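Local coordinates for protein cellulase IBT99 (Metagenomes, PDB 6WBT) that probably hydrolyses 6-phospho-alpha-glucosides as a family 4 glycoside hydrolase that uses NAD and a manganese ion, at residues I100-A114 and T417-M431. Numbering follows the deposited sequence.
Sequences ICLKHGCVGQETCGA and TIPSSLVAKKLLDDM. With G6P (6-O-phosphono-alpha-D-glucopyranose), chain F; NAD (nicotinamide-adenine-dinucleotide), chain G.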
ATOM      1  N   ILE A 100     -15.652  37.800  -5.655  1.00 63.30           N
ATOM      2  CA  ILE A 100     -15.603  37.531  -4.222  1.00 62.79           C
ATOM      3  C   ILE A 100     -14.191  37.145  -3.798  1.00 63.98           C
ATOM      4  O   ILE A 100     -13.721  37.535  -2.723  1.00 65.83           O
ATOM      5  CB  ILE A 100     -16.632  36.446  -3.849  1.00 59.63           C
ATOM      6  CG1 ILE A 100     -18.050  37.019  -3.903  1.00 58.72           C
ATOM      7  CG2 ILE A 100     -16.344  35.868  -2.471  1.00 60.01           C
ATOM      8  CD1 ILE A 100     -19.123  36.030  -3.509  1.00 56.56           C
ATOM      9  N   CYS A 101     -13.485  36.389  -4.643  1.00 62.29           N
ATOM     10  CA  CYS A 101     -12.117  35.998  -4.320  1.00 62.07           C
ATOM     11  C   CYS A 101     -11.186  37.205  -4.309  1.00 62.75           C
ATOM     12  O   CYS A 101     -10.403  37.388  -3.368  1.00 62.57           O
ATOM     13  CB  CYS A 101     -11.624  34.947  -5.315  1.00 60.78           C
ATOM     14  SG  CYS A 101     -12.527  33.383  -5.262  1.00 61.45           S
ATOM     15  N   LEU A 102     -11.254  38.040  -5.349  1.00 63.10           N
ATOM     16  CA  LEU A 102     -10.398  39.221  -5.406  1.00 65.61           C
ATOM     17  C   LEU A 102     -10.733  40.212  -4.300  1.00 69.91           C
ATOM     18  O   LEU A 102      -9.866  40.988  -3.879  1.00 72.00           O
ATOM     19  CB  LEU A 102     -10.514  39.892  -6.775  1.00 64.33           C
ATOM     20  CG  LEU A 102     -10.087  39.046  -7.977  1.00 61.83           C
ATOM     21  CD1 LEU A 102     -10.228  39.837  -9.268  1.00 61.94           C
ATOM     22  CD2 LEU A 102      -8.663  38.542  -7.805  1.00 60.58           C
ATOM     23  N   LYS A 103     -11.979  40.204  -3.818  1.00 70.57           N
ATOM     24  CA  LYS A 103     -12.342  41.026  -2.672  1.00 71.90           C
ATOM     25  C   LYS A 103     -11.611  40.597  -1.407  1.00 71.41           C
ATOM     26  O   LYS A 103     -11.416  41.420  -0.506  1.00 72.74           O
ATOM     27  CB  LYS A 103     -13.858  40.977  -2.459  1.00 72.25           C
ATOM     28  CG  LYS A 103     -14.386  41.914  -1.385  1.00 75.55           C
ATOM     29  CD  LYS A 103     -14.870  41.144  -0.167  1.00 77.08           C
ATOM     30  CE  LYS A 103     -15.443  42.080   0.884  1.00 80.12           C
ATOM     31  NZ  LYS A 103     -15.964  41.335   2.064  1.00 80.04           N
ATOM     32  N   HIS A 104     -11.193  39.334  -1.323  1.00 70.15           N
ATOM     33  CA  HIS A 104     -10.431  38.830  -0.189  1.00 71.66           C
ATOM     34  C   HIS A 104      -8.955  38.646  -0.512  1.00 74.91           C
ATOM     35  O   HIS A 104      -8.235  38.009   0.264  1.00 76.70           O
ATOM     36  CB  HIS A 104     -11.028  37.510   0.305  1.00 69.21           C
ATOM     37  CG  HIS A 104     -12.381  37.655   0.925  1.00 69.77           C
ATOM     38  ND1 HIS A 104     -12.561  37.914   2.267  1.00 71.41           N
ATOM     39  CD2 HIS A 104     -13.621  37.579   0.387  1.00 69.15           C
ATOM     40  CE1 HIS A 104     -13.853  37.991   2.529  1.00 71.58           C
ATOM     41  NE2 HIS A 104     -14.518  37.792   1.406  1.00 70.33           N
ATOM     42  N   GLY A 105      -8.487  39.182  -1.635  1.00 76.69           N
ATOM     43  CA  GLY A 105      -7.082  39.078  -1.991  1.00 78.63           C
ATOM     44  C   GLY A 105      -6.624  37.685  -2.365  1.00 78.45           C
ATOM     45  O   GLY A 105      -5.486  37.309  -2.057  1.00 79.21           O
ATOM     46  N   CYS A 106      -7.479  36.909  -3.026  1.00 78.30           N
ATOM     47  CA  CYS A 106      -7.143  35.558  -3.447  1.00 76.88           C
ATOM     48  C   CYS A 106      -7.370  35.420  -4.946  1.00 75.17           C
ATOM     49  O   CYS A 106      -8.077  36.220  -5.565  1.00 75.05           O
ATOM     50  CB  CYS A 106      -7.966  34.507  -2.687  1.00 76.09           C
ATOM     51  SG  CYS A 106      -7.690  34.501  -0.900  1.00 78.22           S
ATOM     52  N   VAL A 107      -6.755  34.389  -5.523  1.00 73.85           N
ATOM     53  CA  VAL A 107      -6.841  34.160  -6.962  1.00 72.99           C
ATOM     54  C   VAL A 107      -8.270  33.775  -7.321  1.00 71.68           C
ATOM     55  O   VAL A 107      -8.775  32.732  -6.892  1.00 71.18           O
ATOM     56  CB  VAL A 107      -5.850  33.079  -7.409  1.00 72.54           C
ATOM     57  CG1 VAL A 107      -6.100  32.699  -8.863  1.00 72.63           C
ATOM     58  CG2 VAL A 107      -4.423  33.559  -7.218  1.00 73.49           C
ATOM     59  N   GLY A 108      -8.927  34.618  -8.114  1.00 70.49           N
ATOM     60  CA  GLY A 108     -10.263  34.327  -8.591  1.00 67.50           C
ATOM     61  C   GLY A 108     -10.256  33.744  -9.988  1.00 65.40           C
ATOM     62  O   GLY A 108     -10.264  34.481 -10.978  1.00 66.81           O
ATOM     63  N   GLN A 109     -10.232  32.418 -10.079  1.00 62.89           N
ATOM     64  CA  GLN A 109     -10.160  31.721 -11.351  1.00 59.43           C
ATOM     65  C   GLN A 109     -11.410  30.870 -11.545  1.00 56.90           C
ATOM     66  O   GLN A 109     -12.157  30.597 -10.601  1.00 55.58           O
ATOM     67  CB  GLN A 109      -8.898  30.849 -11.430  1.00 58.05           C
ATOM     68  CG  GLN A 109      -8.274  30.759 -12.817  1.00 57.51           C
ATOM     69  CD  GLN A 109      -8.868  29.650 -13.661  1.00 55.64           C
ATOM     70  OE1 GLN A 109      -9.370  28.657 -13.137  1.00 54.59           O
ATOM     71  NE2 GLN A 109      -8.820  29.817 -14.978  1.00 54.30           N
ATOM     72  N   GLU A 110     -11.629  30.459 -12.795  1.00 57.14           N
ATOM     73  CA  GLU A 110     -12.805  29.663 -13.129  1.00 56.95           C
ATOM     74  C   GLU A 110     -12.791  28.323 -12.402  1.00 56.02           C
ATOM     75  O   GLU A 110     -13.792  27.923 -11.796  1.00 53.28           O
ATOM     76  CB  GLU A 110     -12.874  29.448 -14.641  1.00 57.71           C
ATOM     77  CG  GLU A 110     -14.062  28.621 -15.101  1.00 58.99           C
ATOM     78  CD  GLU A 110     -13.855  28.021 -16.479  1.00 60.38           C
ATOM     79  OE1 GLU A 110     -12.775  27.442 -16.718  1.00 61.13           O
ATOM     80  OE2 GLU A 110     -14.768  28.134 -17.323  1.00 61.24           O
ATOM     81  N   THR A 111     -11.663  27.614 -12.452  1.00 57.68           N
ATOM     82  CA  THR A 111     -11.576  26.262 -11.922  1.00 59.14           C
ATOM     83  C   THR A 111     -10.506  26.084 -10.854  1.00 59.99           C
ATOM     84  O   THR A 111     -10.350  24.970 -10.340  1.00 58.49           O
ATOM     85  CB  THR A 111     -11.318  25.264 -13.059  1.00 60.34           C
ATOM     86  OG1 THR A 111     -10.070  25.572 -13.693  1.00 62.56           O
ATOM     87  CG2 THR A 111     -12.427  25.337 -14.087  1.00 60.69           C
ATOM     88  N   CYS A 112      -9.768  27.133 -10.503  1.00 60.52           N
ATOM     89  CA  CYS A 112      -8.703  27.043  -9.514  1.00 60.39           C
ATOM     90  C   CYS A 112      -8.960  28.022  -8.378  1.00 61.22           C
ATOM     91  O   CYS A 112      -9.443  29.137  -8.601  1.00 62.51           O
ATOM     92  CB  CYS A 112      -7.338  27.322 -10.148  1.00 60.34           C
ATOM     93  SG  CYS A 112      -6.836  26.104 -11.381  1.00 60.99           S
ATOM     94  N   GLY A 113      -8.629  27.599  -7.160  1.00 59.88           N
ATOM     95  CA  GLY A 113      -8.833  28.434  -5.994  1.00 59.91           C
ATOM     96  C   GLY A 113     -10.242  28.315  -5.443  1.00 58.26           C
ATOM     97  O   GLY A 113     -10.959  27.334  -5.670  1.00 56.52           O
ATOM     98  N   ALA A 114     -10.640  29.349  -4.696  1.00 57.66           N
ATOM     99  CA  ALA A 114     -11.981  29.372  -4.119  1.00 55.20           C
ATOM    100  C   ALA A 114     -13.056  29.490  -5.191  1.00 52.76           C
ATOM    101  O   ALA A 114     -14.166  28.979  -5.009  1.00 52.44           O
ATOM    102  CB  ALA A 114     -12.102  30.518  -3.115  1.00 56.93           C
ATOM    103  N   THR A 417      -4.225  28.405  -2.683  1.00 53.61           N
ATOM    104  CA  THR A 417      -4.565  29.800  -2.947  1.00 55.95           C
ATOM    105  C   THR A 417      -4.957  30.526  -1.666  1.00 55.76           C
ATOM    106  O   THR A 417      -4.605  31.696  -1.475  1.00 58.41           O
ATOM    107  CB  THR A 417      -5.694  29.877  -3.977  1.00 55.90           C
ATOM    108  OG1 THR A 417      -5.248  29.322  -5.221  1.00 55.25           O
ATOM    109  CG2 THR A 417      -6.128  31.319  -4.199  1.00 57.46           C
ATOM    110  N   ILE A 418      -5.669  29.846  -0.774  1.00 52.53           N
ATOM    111  CA  ILE A 418      -6.111  30.441   0.484  1.00 53.93           C
ATOM    112  C   ILE A 418      -4.928  30.496   1.442  1.00 54.66           C
ATOM    113  O   ILE A 418      -4.327  29.455   1.743  1.00 54.67           O
ATOM    114  CB  ILE A 418      -7.286  29.658   1.088  1.00 53.52           C
ATOM    115  CG1 ILE A 418      -8.307  29.313   0.003  1.00 52.80           C
ATOM    116  CG2 ILE A 418      -7.942  30.461   2.198  1.00 54.17           C
ATOM    117  CD1 ILE A 418      -8.891  30.517  -0.696  1.00 54.84           C
ATOM    118  N   PRO A 419      -4.560  31.677   1.946  1.00 55.27           N
ATOM    119  CA  PRO A 419      -3.359  31.753   2.794  1.00 56.53           C
ATOM    120  C   PRO A 419      -3.562  31.180   4.185  1.00 56.67           C
ATOM    121  O   PRO A 419      -2.675  30.481   4.692  1.00 55.55           O
ATOM    122  CB  PRO A 419      -3.061  33.257   2.832  1.00 56.95           C
ATOM    123  CG  PRO A 419      -4.393  33.904   2.635  1.00 57.23           C
ATOM    124  CD  PRO A 419      -5.164  33.000   1.709  1.00 55.77           C
ATOM    125  N   SER A 420      -4.699  31.454   4.822  1.00 57.55           N
ATOM    126  CA  SER A 420      -4.941  31.017   6.189  1.00 58.47           C
ATOM    127  C   SER A 420      -6.347  30.445   6.300  1.00 56.26           C
ATOM    128  O   SER A 420      -7.186  30.613   5.410  1.00 54.07           O
ATOM    129  CB  SER A 420      -4.760  32.168   7.188  1.00 62.28           C
ATOM    130  OG  SER A 420      -5.708  33.194   6.958  1.00 63.96           O
ATOM    131  N   SER A 421      -6.598  29.761   7.420  1.00 56.81           N
ATOM    132  CA  SER A 421      -7.935  29.240   7.686  1.00 56.85           C
ATOM    133  C   SER A 421      -8.922  30.362   7.976  1.00 57.98           C
ATOM    134  O   SER A 421     -10.127  30.199   7.751  1.00 57.00           O
ATOM    135  CB  SER A 421      -7.892  28.252   8.852  1.00 56.85           C
ATOM    136  OG  SER A 421      -9.179  27.727   9.126  1.00 58.54           O
ATOM    137  N   LEU A 422      -8.433  31.500   8.477  1.00 59.75           N
ATOM    138  CA  LEU A 422      -9.307  32.639   8.736  1.00 61.04           C
ATOM    139  C   LEU A 422      -9.862  33.214   7.438  1.00 61.50           C
ATOM    140  O   LEU A 422     -11.048  33.555   7.361  1.00 62.37           O
ATOM    141  CB  LEU A 422      -8.549  33.710   9.524  1.00 62.18           C
ATOM    142  CG  LEU A 422      -7.916  33.276  10.851  1.00 61.96           C
ATOM    143  CD1 LEU A 422      -7.111  34.408  11.481  1.00 63.44           C
ATOM    144  CD2 LEU A 422      -8.975  32.771  11.817  1.00 61.16           C
ATOM    145  N   VAL A 423      -9.020  33.328   6.408  1.00 60.32           N
ATOM    146  CA  VAL A 423      -9.500  33.778   5.106  1.00 59.06           C
ATOM    147  C   VAL A 423     -10.405  32.725   4.480  1.00 56.66           C
ATOM    148  O   VAL A 423     -11.323  33.054   3.717  1.00 56.39           O
ATOM    149  CB  VAL A 423      -8.309  34.126   4.193  1.00 58.79           C
ATOM    150  CG1 VAL A 423      -8.790  34.714   2.872  1.00 60.02           C
ATOM    151  CG2 VAL A 423      -7.368  35.092   4.897  1.00 58.95           C
ATOM    152  N   ALA A 424     -10.177  31.448   4.802  1.00 55.38           N
ATOM    153  CA  ALA A 424     -11.015  30.380   4.270  1.00 54.90           C
ATOM    154  C   ALA A 424     -12.450  30.478   4.772  1.00 56.46           C
ATOM    155  O   ALA A 424     -13.383  30.130   4.041  1.00 57.04           O
ATOM    156  CB  ALA A 424     -10.419  29.018   4.630  1.00 54.19           C
ATOM    157  N   LYS A 425     -12.648  30.946   6.007  1.00 58.32           N
ATOM    158  CA  LYS A 425     -14.001  31.061   6.543  1.00 58.68           C
ATOM    159  C   LYS A 425     -14.733  32.262   5.957  1.00 60.06           C
ATOM    160  O   LYS A 425     -15.914  32.160   5.603  1.00 60.41           O
ATOM    161  CB  LYS A 425     -13.959  31.159   8.068  1.00 58.84           C
ATOM    162  CG  LYS A 425     -15.314  30.978   8.737  1.00 59.73           C
ATOM    163  CD  LYS A 425     -15.294  31.471  10.176  1.00 61.72           C
ATOM    164  CE  LYS A 425     -16.564  31.086  10.916  1.00 62.41           C
ATOM    165  NZ  LYS A 425     -16.652  29.615  11.129  1.00 61.86           N
ATOM    166  N   LYS A 426     -14.052  33.407   5.855  1.00 61.78           N
ATOM    167  CA  LYS A 426     -14.676  34.592   5.275  1.00 63.39           C
ATOM    168  C   LYS A 426     -15.010  34.385   3.804  1.00 63.43           C
ATOM    169  O   LYS A 426     -16.010  34.921   3.313  1.00 63.61           O
ATOM    170  CB  LYS A 426     -13.760  35.803   5.455  1.00 64.61           C
ATOM    171  CG  LYS A 426     -13.659  36.285   6.894  1.00 67.19           C
ATOM    172  CD  LYS A 426     -12.351  37.019   7.151  1.00 69.52           C
ATOM    173  CE  LYS A 426     -12.180  38.212   6.226  1.00 71.41           C
ATOM    174  NZ  LYS A 426     -10.890  38.910   6.480  1.00 72.43           N
ATOM    175  N   LEU A 427     -14.192  33.611   3.088  1.00 62.38           N
ATOM    176  CA  LEU A 427     -14.503  33.288   1.701  1.00 61.08           C
ATOM    177  C   LEU A 427     -15.616  32.254   1.606  1.00 57.85           C
ATOM    178  O   LEU A 427     -16.490  32.360   0.738  1.00 56.24           O
ATOM    179  CB  LEU A 427     -13.249  32.792   0.982  1.00 62.91           C
ATOM    180  CG  LEU A 427     -12.482  33.844   0.178  1.00 66.98           C
ATOM    181  CD1 LEU A 427     -11.116  33.322  -0.223  1.00 68.17           C
ATOM    182  CD2 LEU A 427     -13.280  34.251  -1.050  1.00 67.25           C
ATOM    183  N   LEU A 428     -15.606  31.251   2.489  1.00 57.04           N
ATOM    184  CA  LEU A 428     -16.641  30.223   2.455  1.00 56.23           C
ATOM    185  C   LEU A 428     -18.015  30.817   2.734  1.00 57.27           C
ATOM    186  O   LEU A 428     -18.969  30.584   1.981  1.00 58.03           O
ATOM    187  CB  LEU A 428     -16.319  29.117   3.460  1.00 56.15           C
ATOM    188  CG  LEU A 428     -17.349  27.993   3.582  1.00 56.79           C
ATOM    189  CD1 LEU A 428     -17.515  27.266   2.256  1.00 56.52           C
ATOM    190  CD2 LEU A 428     -16.957  27.021   4.683  1.00 55.60           C
ATOM    191  N   ASP A 429     -18.135  31.594   3.814  1.00 57.58           N
ATOM    192  CA  ASP A 429     -19.415  32.210   4.146  1.00 57.96           C
ATOM    193  C   ASP A 429     -19.881  33.163   3.052  1.00 60.07           C
ATOM    194  O   ASP A 429     -21.089  33.316   2.838  1.00 60.06           O
ATOM    195  CB  ASP A 429     -19.317  32.943   5.484  1.00 57.17           C
ATOM    196  CG  ASP A 429     -19.139  31.996   6.655  1.00 55.23           C
ATOM    197  OD1 ASP A 429     -19.583  30.834   6.553  1.00 54.15           O
ATOM    198  OD2 ASP A 429     -18.558  32.416   7.678  1.00 56.10           O
ATOM    199  N   ASP A 430     -18.946  33.810   2.353  1.00 61.74           N
ATOM    200  CA  ASP A 430     -19.322  34.641   1.216  1.00 63.00           C
ATOM    201  C   ASP A 430     -19.877  33.804   0.071  1.00 60.92           C
ATOM    202  O   ASP A 430     -20.740  34.276  -0.678  1.00 61.12           O
ATOM    203  CB  ASP A 430     -18.123  35.461   0.739  1.00 64.10           C
ATOM    204  CG  ASP A 430     -18.028  36.808   1.427  1.00 67.46           C
ATOM    205  OD1 ASP A 430     -19.078  37.458   1.611  1.00 69.50           O
ATOM    206  OD2 ASP A 430     -16.904  37.217   1.783  1.00 68.59           O
HETATM  207  N   MSE A 431     -19.404  32.572  -0.079  1.00 58.94           N
HETATM  208  CA  MSE A 431     -19.885  31.691  -1.136  1.00 57.07           C
HETATM  209  C   MSE A 431     -21.207  31.037  -0.751  1.00 59.33           C
HETATM  210  O   MSE A 431     -21.989  30.650  -1.618  1.00 59.99           O
HETATM  211  CB  MSE A 431     -18.841  30.621  -1.460  1.00 52.79           C
HETATM  212  CG  MSE A 431     -17.521  31.176  -1.966  1.00 50.60           C
HETATM  213 SE   MSE A 431     -17.721  32.289  -3.554  0.70 49.09          SE
HETATM  214  CE  MSE A 431     -15.839  32.503  -4.013  1.00 45.39           C
TER
HETATM  215  C1  G6P F 502      -9.018  25.762 -21.488  1.00 91.49           C
HETATM  216  C2  G6P F 502      -9.267  25.197 -20.092  1.00 90.50           C
HETATM  217  C3  G6P F 502     -10.678  25.520 -19.613  1.00 89.51           C
HETATM  218  C4  G6P F 502     -10.966  27.008 -19.772  1.00 88.54           C
HETATM  219  C5  G6P F 502     -10.686  27.423 -21.211  1.00 88.09           C
HETATM  220  C6  G6P F 502     -10.997  28.895 -21.469  1.00 84.11           C
HETATM  221  O1  G6P F 502      -9.853  25.084 -22.433  1.00 92.79           O
HETATM  222  O2  G6P F 502      -9.085  23.777 -20.110  1.00 90.32           O
HETATM  223  O3  G6P F 502     -10.816  25.144 -18.239  1.00 89.80           O
HETATM  224  O4  G6P F 502     -12.333  27.276 -19.445  1.00 88.53           O
HETATM  225  O5  G6P F 502      -9.315  27.158 -21.512  1.00 90.46           O
HETATM  226  O6  G6P F 502     -11.605  29.496 -20.327  1.00 80.37           O
HETATM  227  P   G6P F 502     -12.322  30.930 -20.469  1.00 77.48           P
HETATM  228  O1P G6P F 502     -11.942  31.660 -19.205  1.00 77.80           O
HETATM  229  O2P G6P F 502     -13.790  30.602 -20.601  1.00 77.65           O
HETATM  230  O3P G6P F 502     -11.711  31.510 -21.723  1.00 76.76           O
HETATM  231  PA  NAD G 503     -22.040  29.125 -21.147  1.00 60.71           P
HETATM  232  O1A NAD G 503     -22.393  29.733 -19.831  1.00 60.66           O
HETATM  233  O2A NAD G 503     -21.868  30.036 -22.317  1.00 60.79           O
HETATM  234  O5B NAD G 503     -23.122  27.993 -21.503  1.00 59.49           O
HETATM  235  C5B NAD G 503     -23.369  26.917 -20.556  1.00 58.93           C
HETATM  236  C4B NAD G 503     -24.725  26.314 -20.830  1.00 58.74           C
HETATM  237  O4B NAD G 503     -25.008  25.278 -19.851  1.00 58.72           O
HETATM  238  C3B NAD G 503     -25.921  27.280 -20.765  1.00 58.92           C
HETATM  239  O3B NAD G 503     -26.734  27.111 -21.919  1.00 58.79           O
HETATM  240  C2B NAD G 503     -26.670  26.814 -19.511  1.00 59.17           C
HETATM  241  O2B NAD G 503     -28.043  27.143 -19.504  1.00 58.27           O
HETATM  242  C1B NAD G 503     -26.386  25.321 -19.572  1.00 59.38           C
HETATM  243  N9A NAD G 503     -26.649  24.610 -18.325  1.00 60.57           N
HETATM  244  C8A NAD G 503     -26.442  25.078 -17.052  1.00 61.63           C
HETATM  245  N7A NAD G 503     -26.778  24.223 -16.120  1.00 62.42           N
HETATM  246  C5A NAD G 503     -27.249  23.121 -16.818  1.00 61.78           C
HETATM  247  C6A NAD G 503     -27.760  21.880 -16.393  1.00 61.66           C
HETATM  248  N6A NAD G 503     -27.887  21.532 -15.115  1.00 62.06           N
HETATM  249  N1A NAD G 503     -28.145  21.002 -17.349  1.00 61.36           N
HETATM  250  C2A NAD G 503     -28.016  21.359 -18.633  1.00 61.28           C
HETATM  251  N3A NAD G 503     -27.550  22.494 -19.148  1.00 61.17           N
HETATM  252  C4A NAD G 503     -27.177  23.347 -18.180  1.00 61.40           C
HETATM  253  O3  NAD G 503     -20.702  28.258 -20.976  1.00 63.16           O
HETATM  254  PN  NAD G 503     -19.383  28.114 -21.879  1.00 64.77           P
HETATM  255  O1N NAD G 503     -19.787  27.789 -23.278  1.00 65.78           O
HETATM  256  O2N NAD G 503     -18.506  29.299 -21.647  1.00 64.49           O
HETATM  257  O5D NAD G 503     -18.717  26.822 -21.205  1.00 65.09           O
HETATM  258  C5D NAD G 503     -19.526  25.624 -21.097  1.00 64.02           C
HETATM  259  C4D NAD G 503     -18.822  24.628 -20.211  1.00 63.82           C
HETATM  260  O4D NAD G 503     -17.665  24.111 -20.906  1.00 64.07           O
HETATM  261  C3D NAD G 503     -18.278  25.181 -18.886  1.00 64.18           C
HETATM  262  O3D NAD G 503     -18.588  24.283 -17.829  1.00 65.01           O
HETATM  263  C2D NAD G 503     -16.773  25.207 -19.170  1.00 63.47           C
HETATM  264  O2D NAD G 503     -15.952  25.262 -18.014  1.00 62.16           O
HETATM  265  C1D NAD G 503     -16.624  23.916 -19.964  1.00 65.22           C
HETATM  266  N1N NAD G 503     -15.325  23.838 -20.689  1.00 67.80           N
HETATM  267  C2N NAD G 503     -14.345  22.994 -20.241  1.00 69.46           C
HETATM  268  C3N NAD G 503     -13.119  22.927 -20.886  1.00 71.34           C
HETATM  269  C7N NAD G 503     -12.105  21.936 -20.375  1.00 73.81           C
HETATM  270  O7N NAD G 503     -10.911  22.221 -20.410  1.00 75.16           O
HETATM  271  N7N NAD G 503     -12.553  20.767 -19.937  1.00 74.43           N
HETATM  272  C4N NAD G 503     -12.885  23.756 -21.978  1.00 70.34           C
HETATM  273  C5N NAD G 503     -13.892  24.575 -22.441  1.00 69.07           C
HETATM  274  C6N NAD G 503     -15.104  24.600 -21.786  1.00 67.87           C
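Leu427 overlaps the His104 ring on one side and reaches an apolar pocket round Cys106 SG on the other. Its CD2 lies 3.6 Å from His104 CD2 and also meets Ile100. Its CD1 turns the other way, to Cys106 SG at 3.7 Å, with Ala114 CB close by. Pro419, Val423 and Ile418 complete the apolar surround of that sulfur. Lys426 CB approaches the His104 ring obliquely, near CE1. CG of His104 is anti to its carbonyl carbon (chi1 -68°), which carries the ring over helix 421-434. There NE2 donates a hydrogen bond to Asp430 OD2. Asp430 OD2 lies near the ring plane, although ring and carboxylate planes are 53° apart. Lys103 NZ stands 4.2 Å from Asp430 OD2, too far for a salt bridge, but its charge may still favour the carboxylate. Replacing His104 by an alanine would probably leave Asp430 OD2 without this N-H donor and open a gap beside Leu427. Deeper in, Met431, present as selenomethionine, bends at chi2 (-57°) and brings CE to Cys101 SG at 3.6 Å, also against Ile100 CG2. At the far end, Thr417 CG2 packs on Val107 CB at 3.7 Å. Helix 90-103 ends in a Schellman motif with Gly105 as C-prime residue. The packing joins this helix end and its loop to the last helix, 421-434. Away from it, the same loop carries Glu110 into the ligand site of this family 4 glycoside hydrolase, where OE1 accepts from O4 of glucose 6-phosphate at 2.8 Å and OE2 from NAD O2D.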